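Long-range contacts in ferritin, putative (Archaeoglobus fulgidus, PDB 5LS9), which probably stores iron inside a hollow shell of 24 subunits, here an archaeal ferritin humanized as a tool for cell-targeted delivery: residues 11-16 / 68-73; 18-23 / 73-78; 27-32 / 80-85; 91-96 / 131-136. The protein carries 10 engineered substitutions. All coordinates share one frame; numbering follows the deposited sequence.

Contact 1 (11-16 / 68-73); sequences ALNRQI and GRIFLQ. Engineered in segment 68-73: Ile70 (natural residue Val), Phe71 (natural residue Lys), Gln73 (natural residue Tyr).
Asn13 carries the polar part of this contact, and its side-chain amide reaches the backbone of 68-73 with both ends. The backbone N of Phe71, an engineered residue, donates to Asn13 OD1 at 3.3 Å. The bond is bent, with an N-H...O angle of 137°, and the donor stands well above the plane of the side-chain carbonyl. At the other end Asn13 ND2 points almost straight at Arg69 O, but the 3.5 Å separation makes this a weak bond. One amide thus serves a backbone N-H and a backbone C=O that lie on either side of Ile70. The pairing is consistent with the amide turned so that oxygen faces Phe71 and nitrogen Arg69. The chi1 of -81° lays Asn13 CG beside its own backbone N, and from there the group extends to the loop. CG2 of Ile70, also engineered, lies 3.5 Å from Asn13 OD1.

The apolar part is small. Ile70 CG2 is 4.3 Å from Ile16 CD1, from the residue about one turn after Asn13. Val63 of helix 39-65 also touches Ile70.

The outer side of the loop faces a second subunit. There the guanidinium of Arg69 forms a salt bridge with Glu81 of that subunit and makes a weak hydrogen bond to its Ser80 O.

The arrangement belongs to the ferritin four-helix bundle: the long connection between helices 39-65 and 85-112 starts out along helix 6-35, where Asn13 meets its backbone.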
# COMPACT_ATOMS: atom_id res chain seq x y z
N ALA F 11 -56.57 -24.17 -16.06
CA ALA F 11 -55.57 -24.71 -16.98
C ALA F 11 -54.16 -24.72 -16.37
O ALA F 11 -53.37 -25.62 -16.67
CB ALA F 11 -55.57 -23.91 -18.28
N LEU F 12 -53.86 -23.73 -15.53
CA LEU F 12 -52.55 -23.63 -14.86
C LEU F 12 -52.44 -24.59 -13.66
O LEU F 12 -51.37 -25.13 -13.41
CB LEU F 12 -52.27 -22.19 -14.40
CG LEU F 12 -52.05 -21.12 -15.49
CD1 LEU F 12 -52.03 -19.74 -14.86
CD2 LEU F 12 -50.78 -21.37 -16.28
N ASN F 13 -53.54 -24.79 -12.94
CA ASN F 13 -53.60 -25.83 -11.91
C ASN F 13 -53.34 -27.22 -12.47
O ASN F 13 -52.76 -28.07 -11.79
CB ASN F 13 -54.96 -25.82 -11.23
CG ASN F 13 -55.08 -24.76 -10.17
OD1 ASN F 13 -54.33 -24.76 -9.20
ND2 ASN F 13 -56.02 -23.85 -10.34
N ARG F 14 -53.79 -27.44 -13.70
CA ARG F 14 -53.49 -28.67 -14.42
C ARG F 14 -52.00 -28.75 -14.71
O ARG F 14 -51.37 -29.78 -14.42
CB ARG F 14 -54.28 -28.77 -15.74
CG ARG F 14 -55.73 -29.21 -15.57
CD ARG F 14 -55.82 -30.70 -15.25
NE ARG F 14 -57.06 -31.04 -14.55
CZ ARG F 14 -57.26 -32.15 -13.84
NH1 ARG F 14 -56.30 -33.06 -13.70
NH2 ARG F 14 -58.43 -32.34 -13.25
N GLN F 15 -51.43 -27.67 -15.26
CA GLN F 15 -50.01 -27.65 -15.59
C GLN F 15 -49.18 -27.88 -14.33
O GLN F 15 -48.37 -28.80 -14.28
CB GLN F 15 -49.63 -26.35 -16.31
CG GLN F 15 -48.17 -26.25 -16.78
CD GLN F 15 -47.74 -27.39 -17.71
OE1 GLN F 15 -48.57 -28.06 -18.33
NE2 GLN F 15 -46.42 -27.59 -17.82
N ILE F 16 -49.43 -27.08 -13.29
CA ILE F 16 -48.80 -27.29 -11.98
C ILE F 16 -48.82 -28.77 -11.59
O ILE F 16 -47.80 -29.32 -11.19
CB ILE F 16 -49.49 -26.50 -10.85
CG1 ILE F 16 -49.22 -25.01 -10.97
CG2 ILE F 16 -48.96 -26.94 -9.49
CD1 ILE F 16 -50.07 -24.15 -10.07
N GLY F 68 -55.66 -15.62 -8.12
CA GLY F 68 -56.26 -16.93 -8.39
C GLY F 68 -55.92 -17.93 -7.30
O GLY F 68 -54.85 -17.87 -6.71
N ARG F 69 -56.83 -18.87 -7.05
CA ARG F 69 -56.63 -19.92 -6.03
C ARG F 69 -56.03 -21.17 -6.66
O ARG F 69 -56.26 -21.45 -7.84
CB ARG F 69 -57.95 -20.25 -5.32
CG ARG F 69 -57.87 -21.35 -4.25
CD ARG F 69 -57.08 -20.92 -3.02
NE ARG F 69 -56.65 -22.05 -2.19
CZ ARG F 69 -57.35 -22.60 -1.19
NH1 ARG F 69 -58.55 -22.14 -0.86
NH2 ARG F 69 -56.84 -23.62 -0.52
N ILE F 70 -55.29 -21.93 -5.86
CA ILE F 70 -54.59 -23.13 -6.30
C ILE F 70 -55.13 -24.35 -5.56
O ILE F 70 -55.03 -24.41 -4.34
CB ILE F 70 -53.08 -23.00 -5.99
CG1 ILE F 70 -52.50 -21.73 -6.64
CG2 ILE F 70 -52.31 -24.22 -6.45
CD1 ILE F 70 -51.56 -20.96 -5.74
N PHE F 71 -55.69 -25.31 -6.29
CA PHE F 71 -56.15 -26.57 -5.71
C PHE F 71 -55.26 -27.72 -6.20
O PHE F 71 -55.00 -27.84 -7.40
CB PHE F 71 -57.61 -26.85 -6.10
CG PHE F 71 -58.65 -26.18 -5.21
CD1 PHE F 71 -58.90 -24.82 -5.31
CD2 PHE F 71 -59.40 -26.92 -4.32
CE1 PHE F 71 -59.86 -24.21 -4.51
CE2 PHE F 71 -60.36 -26.31 -3.52
CZ PHE F 71 -60.59 -24.95 -3.62
N LEU F 72 -54.81 -28.56 -5.26
CA LEU F 72 -53.82 -29.61 -5.55
C LEU F 72 -54.43 -31.00 -5.65
O LEU F 72 -54.69 -31.64 -4.64
CB LEU F 72 -52.76 -29.63 -4.45
CG LEU F 72 -51.81 -28.44 -4.36
CD1 LEU F 72 -50.94 -28.58 -3.12
CD2 LEU F 72 -50.96 -28.34 -5.61
N GLN F 73 -54.60 -31.47 -6.88
CA GLN F 73 -55.17 -32.80 -7.14
C GLN F 73 -54.23 -33.92 -6.71
O GLN F 73 -53.10 -33.67 -6.30
CB GLN F 73 -55.54 -32.97 -8.62
CG GLN F 73 -56.97 -32.56 -8.96
CD GLN F 73 -57.23 -31.09 -8.72
OE1 GLN F 73 -56.54 -30.23 -9.27
NE2 GLN F 73 -58.23 -30.79 -7.90

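Contact 2 (18-23 / 73-78); sequences AEIYSA and QDIKKP. Engineered in segment 73-78: Gln73 (natural residue Tyr), Asp74 (natural residue Ala), Ile75 (natural residue Val), Lys76 (natural residue Glu), Lys77 (natural residue Glu). With MG (magnesium ion), chain M.
The backbone of 73-78 runs as an extended loop without regular structure past helix 6-35, coming nearest where Tyr21 CA and Ile75 CA are 6.2 Å apart. No hydrogen bond joins the two segments, so side-chain packing makes the contact.

Ile75, an engineered residue, points at the helix. Its CD1 meets Ile20 CG2 at 3.6 Å, and the two side chains cross at about a right angle. Ile75 CG2 sits at the edge of the Tyr21 ring, near the ring plane, 4.3 Å from Tyr21 CD1.

Tyr21 has CG opposite its backbone N (chi1 174°), which carries the ring out along the loop. Tyr21 CE1 lies 3.6 Å from the backbone O of Lys76, also engineered, and 4.0 Å from Pro78 CB, both at an oblique angle to the ring. Tyr21 OH reaches as far as Pro78 CA, at 3.7 Å. An alanine here would remove the ring and is likely to open a gap beside Ile75 and Pro78, leaving this part of the loop less firmly held.

The other side of the helix turns inward. Glu19 OE1 binds the magnesium ion at 2.4 Å, and Glu52 binds the same ion. Gln15 gives Glu19 OE2 a hydrogen bond, which is likely to steady the carboxylate. On the outer side, the backbone of Ile75 bonds to the second subunit.

One helix thus has a packed outer side under the crossover loop and an inner side bearing a metal ligand, as expected of the ferritin bundle with its metal site among the helices.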
# COMPACT_ATOMS: atom_id res chain seq x y z
N ALA F 18 -49.31 -31.36 -13.62
CA ALA F 18 -48.50 -32.05 -14.65
C ALA F 18 -47.01 -31.90 -14.37
O ALA F 18 -46.23 -32.86 -14.46
CB ALA F 18 -48.83 -31.49 -16.02
N GLU F 19 -46.61 -30.68 -14.04
CA GLU F 19 -45.25 -30.41 -13.63
C GLU F 19 -44.90 -31.22 -12.38
O GLU F 19 -43.80 -31.77 -12.29
CB GLU F 19 -45.04 -28.90 -13.37
CG GLU F 19 -45.17 -28.00 -14.60
CD GLU F 19 -44.00 -28.11 -15.57
OE1 GLU F 19 -43.14 -29.00 -15.39
OE2 GLU F 19 -43.92 -27.28 -16.51
N ILE F 20 -45.84 -31.31 -11.44
CA ILE F 20 -45.61 -32.10 -10.22
C ILE F 20 -45.57 -33.61 -10.52
O ILE F 20 -44.80 -34.35 -9.89
CB ILE F 20 -46.61 -31.76 -9.08
CG1 ILE F 20 -46.33 -30.35 -8.55
CG2 ILE F 20 -46.47 -32.72 -7.91
CD1 ILE F 20 -47.44 -29.77 -7.69
N TYR F 21 -46.35 -34.08 -11.49
CA TYR F 21 -46.22 -35.47 -11.92
C TYR F 21 -44.87 -35.70 -12.61
O TYR F 21 -44.21 -36.71 -12.37
CB TYR F 21 -47.38 -35.91 -12.81
CG TYR F 21 -47.17 -37.31 -13.36
CD1 TYR F 21 -46.91 -38.38 -12.50
CD2 TYR F 21 -47.19 -37.56 -14.73
CE1 TYR F 21 -46.68 -39.66 -12.99
CE2 TYR F 21 -46.97 -38.84 -15.22
CZ TYR F 21 -46.72 -39.88 -14.35
OH TYR F 21 -46.51 -41.14 -14.83
N SER F 22 -44.46 -34.75 -13.46
CA SER F 22 -43.15 -34.82 -14.12
C SER F 22 -42.04 -35.00 -13.09
O SER F 22 -41.15 -35.81 -13.28
CB SER F 22 -42.90 -33.57 -14.98
OG SER F 22 -43.97 -33.33 -15.89
N ALA F 23 -42.11 -34.25 -11.99
CA ALA F 23 -41.17 -34.42 -10.87
C ALA F 23 -41.24 -35.83 -10.28
O ALA F 23 -40.24 -36.52 -10.17
CB ALA F 23 -41.45 -33.39 -9.79
N GLN F 73 -54.60 -31.47 -6.88
CA GLN F 73 -55.17 -32.80 -7.14
C GLN F 73 -54.23 -33.92 -6.71
O GLN F 73 -53.10 -33.67 -6.30
CB GLN F 73 -55.54 -32.97 -8.62
CG GLN F 73 -56.97 -32.56 -8.96
CD GLN F 73 -57.23 -31.09 -8.72
OE1 GLN F 73 -56.54 -30.23 -9.27
NE2 GLN F 73 -58.23 -30.79 -7.90
N ASP F 74 -54.73 -35.15 -6.79
CA ASP F 74 -53.94 -36.35 -6.50
C ASP F 74 -52.91 -36.65 -7.60
O ASP F 74 -53.16 -36.40 -8.79
CB ASP F 74 -54.87 -37.55 -6.32
CG ASP F 74 -55.64 -37.90 -7.58
OD1 ASP F 74 -56.24 -36.98 -8.19
OD2 ASP F 74 -55.65 -39.09 -7.96
N ILE F 75 -51.76 -37.19 -7.19
CA ILE F 75 -50.68 -37.54 -8.12
C ILE F 75 -50.70 -39.03 -8.46
O ILE F 75 -50.77 -39.87 -7.56
CB ILE F 75 -49.30 -37.15 -7.56
CG1 ILE F 75 -49.22 -35.64 -7.32
CG2 ILE F 75 -48.17 -37.61 -8.48
CD1 ILE F 75 -49.39 -34.78 -8.55
N LYS F 76 -50.61 -39.33 -9.75
CA LYS F 76 -50.72 -40.70 -10.26
C LYS F 76 -49.43 -41.49 -10.05
O LYS F 76 -48.34 -40.93 -10.09
CB LYS F 76 -51.02 -40.69 -11.76
CG LYS F 76 -52.17 -39.80 -12.20
CD LYS F 76 -53.47 -40.16 -11.51
CE LYS F 76 -54.67 -39.67 -12.31
NZ LYS F 76 -55.90 -40.42 -11.94
N LYS F 77 -49.56 -42.80 -9.84
CA LYS F 77 -48.38 -43.66 -9.69
C LYS F 77 -47.57 -43.73 -10.99
O LYS F 77 -48.11 -44.09 -12.04
CB LYS F 77 -48.78 -45.08 -9.28
CG LYS F 77 -47.58 -46.02 -9.22
CD LYS F 77 -47.97 -47.47 -9.06
CE LYS F 77 -48.07 -47.87 -7.61
NZ LYS F 77 -48.22 -49.34 -7.48
N PRO F 78 -46.27 -43.42 -10.91
CA PRO F 78 -45.45 -43.43 -12.11
C PRO F 78 -45.02 -44.84 -12.52
O PRO F 78 -45.21 -45.80 -11.77
CB PRO F 78 -44.23 -42.61 -11.69
CG PRO F 78 -44.09 -42.88 -10.23
CD PRO F 78 -45.48 -43.11 -9.70
MG MG M . -41.49 -28.42 -16.97

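Contact 3 (27-32 / 80-85); sequences LSMASY and SEWESP. Engineered in segment 80-85: Glu83 (natural residue Asp).
Tyr32 reaches from helix 6-35 into the curve of 80-85, and Trp82 meets much of its length. Tyr32 CB lies 4.1 Å from Trp82 CE3. Tyr32 CG is closer to that atom, at 3.9 Å, and the tryptophan edge here turns toward the tyrosine face. The pair is T-shaped, with planes at 66° and six-membered ring centroids 5.5 Å apart. Farther out, Trp82 CB lies over the face of the Tyr32 ring, while Tyr32 CE1 lies 3.8 Å from Glu81 OE1. Glu81 has its salt bridge with Arg69 of the second subunit.

This is where the long loop of the ferritin bundle leads into helix 85-112; Ser84 is the N-cap, its OG bonded to Ala87 N.

At the tip, Tyr32 OH lies 3.0 Å from Trp82 O, 3.4 Å from Ser84 CA and 3.9 Å from Pro85 CD. A leucine in place of Tyr32 would probably leave the Trp82 edge without its aromatic partner and open a gap beside Ser84 and Pro85.

Met29 packs against the indole itself. Its CG sits over the six-membered ring, 3.5 Å from Trp82 CH2. The extended chain continues across that ring to CE, with SD making an oblique Met-aromatic contact.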
# COMPACT_ATOMS: atom_id res chain seq x y z
N LEU F 27 -38.19 -38.63 -10.17
CA LEU F 27 -37.84 -39.27 -8.91
C LEU F 27 -37.83 -40.79 -9.10
O LEU F 27 -36.85 -41.45 -8.74
CB LEU F 27 -38.81 -38.88 -7.80
CG LEU F 27 -38.55 -39.50 -6.42
CD1 LEU F 27 -37.09 -39.35 -6.01
CD2 LEU F 27 -39.46 -38.87 -5.37
N SER F 28 -38.90 -41.33 -9.68
CA SER F 28 -39.00 -42.78 -9.95
C SER F 28 -37.91 -43.31 -10.88
O SER F 28 -37.56 -44.49 -10.81
CB SER F 28 -40.38 -43.13 -10.53
OG SER F 28 -40.51 -44.54 -10.72
N MET F 29 -37.39 -42.47 -11.78
CA MET F 29 -36.26 -42.87 -12.62
C MET F 29 -34.97 -42.95 -11.80
O MET F 29 -34.17 -43.87 -11.98
CB MET F 29 -36.10 -41.94 -13.82
CG MET F 29 -37.08 -42.22 -14.94
SD MET F 29 -37.25 -40.87 -16.11
CE MET F 29 -38.42 -41.56 -17.27
N ALA F 30 -34.79 -41.99 -10.88
CA ALA F 30 -33.63 -42.00 -9.97
C ALA F 30 -33.54 -43.31 -9.20
O ALA F 30 -32.46 -43.88 -9.06
CB ALA F 30 -33.70 -40.82 -9.01
N SER F 31 -34.68 -43.78 -8.70
CA SER F 31 -34.75 -45.06 -8.01
C SER F 31 -34.40 -46.20 -8.95
O SER F 31 -33.66 -47.12 -8.58
CB SER F 31 -36.15 -45.26 -7.44
OG SER F 31 -37.11 -45.33 -8.48
N TYR F 32 -34.93 -46.14 -10.17
CA TYR F 32 -34.64 -47.15 -11.19
C TYR F 32 -33.13 -47.26 -11.43
O TYR F 32 -32.56 -48.36 -11.35
CB TYR F 32 -35.40 -46.84 -12.50
CG TYR F 32 -34.90 -47.60 -13.71
CD1 TYR F 32 -35.11 -48.97 -13.84
CD2 TYR F 32 -34.23 -46.94 -14.74
CE1 TYR F 32 -34.65 -49.67 -14.95
CE2 TYR F 32 -33.77 -47.63 -15.85
CZ TYR F 32 -33.98 -48.98 -15.96
OH TYR F 32 -33.52 -49.65 -17.06
N SER F 80 -42.68 -47.80 -12.85
CA SER F 80 -41.65 -48.28 -11.94
C SER F 80 -40.46 -48.84 -12.72
O SER F 80 -39.31 -48.72 -12.27
CB SER F 80 -42.25 -49.33 -11.00
OG SER F 80 -43.62 -49.06 -10.73
N GLU F 81 -40.72 -49.41 -13.90
CA GLU F 81 -39.70 -50.12 -14.67
C GLU F 81 -39.48 -49.64 -16.11
O GLU F 81 -40.34 -49.01 -16.73
CB GLU F 81 -40.01 -51.62 -14.68
CG GLU F 81 -39.71 -52.30 -13.36
CD GLU F 81 -38.29 -52.05 -12.90
OE1 GLU F 81 -37.38 -52.08 -13.76
OE2 GLU F 81 -38.09 -51.80 -11.68
N TRP F 82 -38.29 -49.98 -16.62
CA TRP F 82 -37.86 -49.67 -17.98
C TRP F 82 -36.85 -50.71 -18.47
O TRP F 82 -36.05 -51.23 -17.69
CB TRP F 82 -37.24 -48.27 -18.06
CG TRP F 82 -38.25 -47.14 -17.96
CD1 TRP F 82 -39.03 -46.64 -18.97
CD2 TRP F 82 -38.58 -46.40 -16.78
NE1 TRP F 82 -39.83 -45.63 -18.48
CE2 TRP F 82 -39.58 -45.46 -17.15
CE3 TRP F 82 -38.15 -46.44 -15.45
CZ2 TRP F 82 -40.13 -44.57 -16.23
CZ3 TRP F 82 -38.70 -45.55 -14.55
CH2 TRP F 82 -39.67 -44.63 -14.94
N GLU F 83 -36.90 -51.01 -19.77
CA GLU F 83 -36.01 -52.00 -20.39
C GLU F 83 -34.54 -51.68 -20.17
O GLU F 83 -33.75 -52.57 -19.86
CB GLU F 83 -36.27 -52.06 -21.90
CG GLU F 83 -37.58 -52.72 -22.30
CD GLU F 83 -37.46 -54.23 -22.45
OE1 GLU F 83 -36.74 -54.70 -23.37
OE2 GLU F 83 -38.09 -54.95 -21.66
N SER F 84 -34.19 -50.41 -20.35
CA SER F 84 -32.79 -49.96 -20.37
C SER F 84 -32.64 -48.46 -20.13
O SER F 84 -33.58 -47.68 -20.37
CB SER F 84 -32.18 -50.29 -21.74
OG SER F 84 -32.88 -49.62 -22.78
N PRO F 85 -31.45 -48.03 -19.67
CA PRO F 85 -31.14 -46.61 -19.60
C PRO F 85 -31.50 -45.84 -20.88
O PRO F 85 -31.93 -44.68 -20.81
CB PRO F 85 -29.63 -46.61 -19.38
CG PRO F 85 -29.38 -47.85 -18.59
CD PRO F 85 -30.35 -48.86 -19.13

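Contact 4 (91-96 / 131-136); sequences HVYEHE and EEEASA
Glu96 and Glu132 each have CG beside the backbone N (chi1 -78° and -65°) and a chain bent at chi2, which turns both carboxylates toward the interior of the bundle, where they meet. Glu96 OE2 comes to 3.4 Å from Glu132 OE1. Both atoms are acceptors, so no bond joins them. Their carboxylate planes are tilted against each other.

Tyr93 points its ring the other way, toward Glu133. Tyr93 CE1 lies 4.1 Å from Glu133 OE1, which approaches obliquely. The other oxygen, Glu133 OE2, is bonded to Thr100. The apolar touch is Val92 CG1 on Ala136 CB at 4.0 Å. Ala136 CB also lies 4.4 Å from Tyr93 CA, where the backbones come nearest. The axes of segments 91-96 and 131-136 approach to 9.3 Å and run nearly antiparallel, at 161°. This joins helices 85-112 and 116-146 of the bundle.

Glu96 OE1 accepts from Gln129 NE2, and Gln129 belongs to the magnesium site. Glu132 OE1 has a weak hydrogen bond from Gln48. Glu52, another residue of that site, adds its charge close to both Glu96 and Glu132.

The Glu96 side chain is about 5 Å from the magnesium ion. So many acidic groups close together would probably repel one another; the nearby cation may offset part of this, and Glu96 may act as a second-shell residue by positioning Gln129.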
# COMPACT_ATOMS: atom_id res chain seq x y z
N HIS F 91 -38.25 -42.18 -22.94
CA HIS F 91 -39.51 -41.78 -22.32
C HIS F 91 -39.45 -40.33 -21.84
O HIS F 91 -40.44 -39.59 -21.95
CB HIS F 91 -39.86 -42.69 -21.15
CG HIS F 91 -41.30 -42.61 -20.74
ND1 HIS F 91 -41.73 -41.87 -19.67
CD2 HIS F 91 -42.40 -43.18 -21.28
CE1 HIS F 91 -43.04 -41.98 -19.55
NE2 HIS F 91 -43.48 -42.77 -20.52
N VAL F 92 -38.29 -39.93 -21.32
CA VAL F 92 -38.07 -38.56 -20.88
C VAL F 92 -38.33 -37.59 -22.03
O VAL F 92 -39.06 -36.61 -21.87
CB VAL F 92 -36.62 -38.37 -20.33
CG1 VAL F 92 -36.30 -36.90 -20.08
CG2 VAL F 92 -36.43 -39.17 -19.05
N TYR F 93 -37.75 -37.87 -23.19
CA TYR F 93 -37.95 -37.03 -24.37
C TYR F 93 -39.45 -36.95 -24.71
O TYR F 93 -40.05 -35.87 -24.61
CB TYR F 93 -37.12 -37.56 -25.55
CG TYR F 93 -37.24 -36.75 -26.83
CD1 TYR F 93 -36.93 -35.39 -26.85
CD2 TYR F 93 -37.62 -37.35 -28.03
CE1 TYR F 93 -37.03 -34.65 -28.02
CE2 TYR F 93 -37.72 -36.61 -29.20
CZ TYR F 93 -37.42 -35.26 -29.19
OH TYR F 93 -37.51 -34.54 -30.36
N GLU F 94 -40.06 -38.08 -25.06
CA GLU F 94 -41.47 -38.12 -25.48
C GLU F 94 -42.45 -37.66 -24.38
O GLU F 94 -43.56 -37.23 -24.70
CB GLU F 94 -41.87 -39.52 -25.98
CG GLU F 94 -41.68 -39.72 -27.48
CD GLU F 94 -42.05 -41.12 -27.96
OE1 GLU F 94 -42.19 -42.04 -27.12
OE2 GLU F 94 -42.19 -41.32 -29.19
N HIS F 95 -42.04 -37.75 -23.12
CA HIS F 95 -42.78 -37.12 -22.02
C HIS F 95 -42.58 -35.60 -22.09
O HIS F 95 -43.55 -34.85 -21.99
CB HIS F 95 -42.34 -37.65 -20.65
CG HIS F 95 -43.04 -37.02 -19.48
ND1 HIS F 95 -44.14 -37.58 -18.88
CD2 HIS F 95 -42.79 -35.87 -18.81
CE1 HIS F 95 -44.54 -36.80 -17.89
NE2 HIS F 95 -43.74 -35.76 -17.83
N GLU F 96 -41.33 -35.17 -22.24
CA GLU F 96 -41.02 -33.73 -22.26
C GLU F 96 -41.56 -33.04 -23.50
O GLU F 96 -41.95 -31.88 -23.43
CB GLU F 96 -39.52 -33.45 -22.13
CG GLU F 96 -38.98 -33.57 -20.71
CD GLU F 96 -39.36 -32.40 -19.81
OE1 GLU F 96 -40.35 -31.70 -20.11
OE2 GLU F 96 -38.65 -32.19 -18.80
N GLU F 131 -34.43 -26.17 -24.03
CA GLU F 131 -33.23 -26.77 -23.43
C GLU F 131 -33.50 -28.14 -22.78
O GLU F 131 -32.58 -28.95 -22.66
CB GLU F 131 -32.59 -25.83 -22.39
CG GLU F 131 -31.79 -24.67 -23.00
CD GLU F 131 -30.66 -24.17 -22.10
OE1 GLU F 131 -30.76 -24.36 -20.86
OE2 GLU F 131 -29.68 -23.59 -22.62
N GLU F 132 -34.75 -28.39 -22.37
CA GLU F 132 -35.13 -29.69 -21.80
C GLU F 132 -35.19 -30.80 -22.87
O GLU F 132 -34.84 -31.95 -22.58
CB GLU F 132 -36.48 -29.58 -21.07
CG GLU F 132 -36.47 -28.66 -19.85
CD GLU F 132 -36.34 -29.39 -18.52
OE1 GLU F 132 -35.74 -30.49 -18.48
OE2 GLU F 132 -36.84 -28.87 -17.50
N GLU F 133 -35.63 -30.46 -24.08
CA GLU F 133 -35.66 -31.39 -25.22
C GLU F 133 -34.25 -31.71 -25.70
O GLU F 133 -33.89 -32.87 -25.83
CB GLU F 133 -36.46 -30.82 -26.40
CG GLU F 133 -37.98 -30.91 -26.30
CD GLU F 133 -38.67 -30.40 -27.55
OE1 GLU F 133 -38.30 -30.84 -28.67
OE2 GLU F 133 -39.60 -29.57 -27.43
N ALA F 134 -33.47 -30.66 -25.97
CA ALA F 134 -32.13 -30.79 -26.55
C ALA F 134 -31.11 -31.42 -25.60
O ALA F 134 -30.11 -31.96 -26.07
CB ALA F 134 -31.62 -29.44 -27.04
N SER F 135 -31.36 -31.35 -24.29
CA SER F 135 -30.51 -32.01 -23.28
C SER F 135 -30.87 -33.48 -23.13
O SER F 135 -29.99 -34.34 -23.01
CB SER F 135 -30.63 -31.31 -21.93
OG SER F 135 -30.05 -30.01 -21.98
N ALA F 136 -32.16 -33.77 -23.13
CA ALA F 136 -32.65 -35.14 -23.13
C ALA F 136 -32.20 -35.85 -24.40
O ALA F 136 -31.53 -36.88 -24.34
CB ALA F 136 -34.17 -35.17 -23.03

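Overall arrangement
Contacts 1, 2 and 3 follow one another along helix 6-35, each pairing it with part of the long loop that leads to helix 85-112. All three also touch the second subunit. Contact 4 differs: it joins two helices, lies nearest the centre of the chain and meets no other subunit. Contacts 1 and 4 are buried, while 2 and 3 are partly so. The chemistry changes with place. Contact 1 uses a bent and a weak amide-to-backbone bond, contact 2 aliphatic and ring packing, contact 3 aromatic packing, and contact 4 crowded carboxylates near the metal. Contact 4 touches contact 2 through His95 and Ser22, and contact 3 through Val92 and Met29.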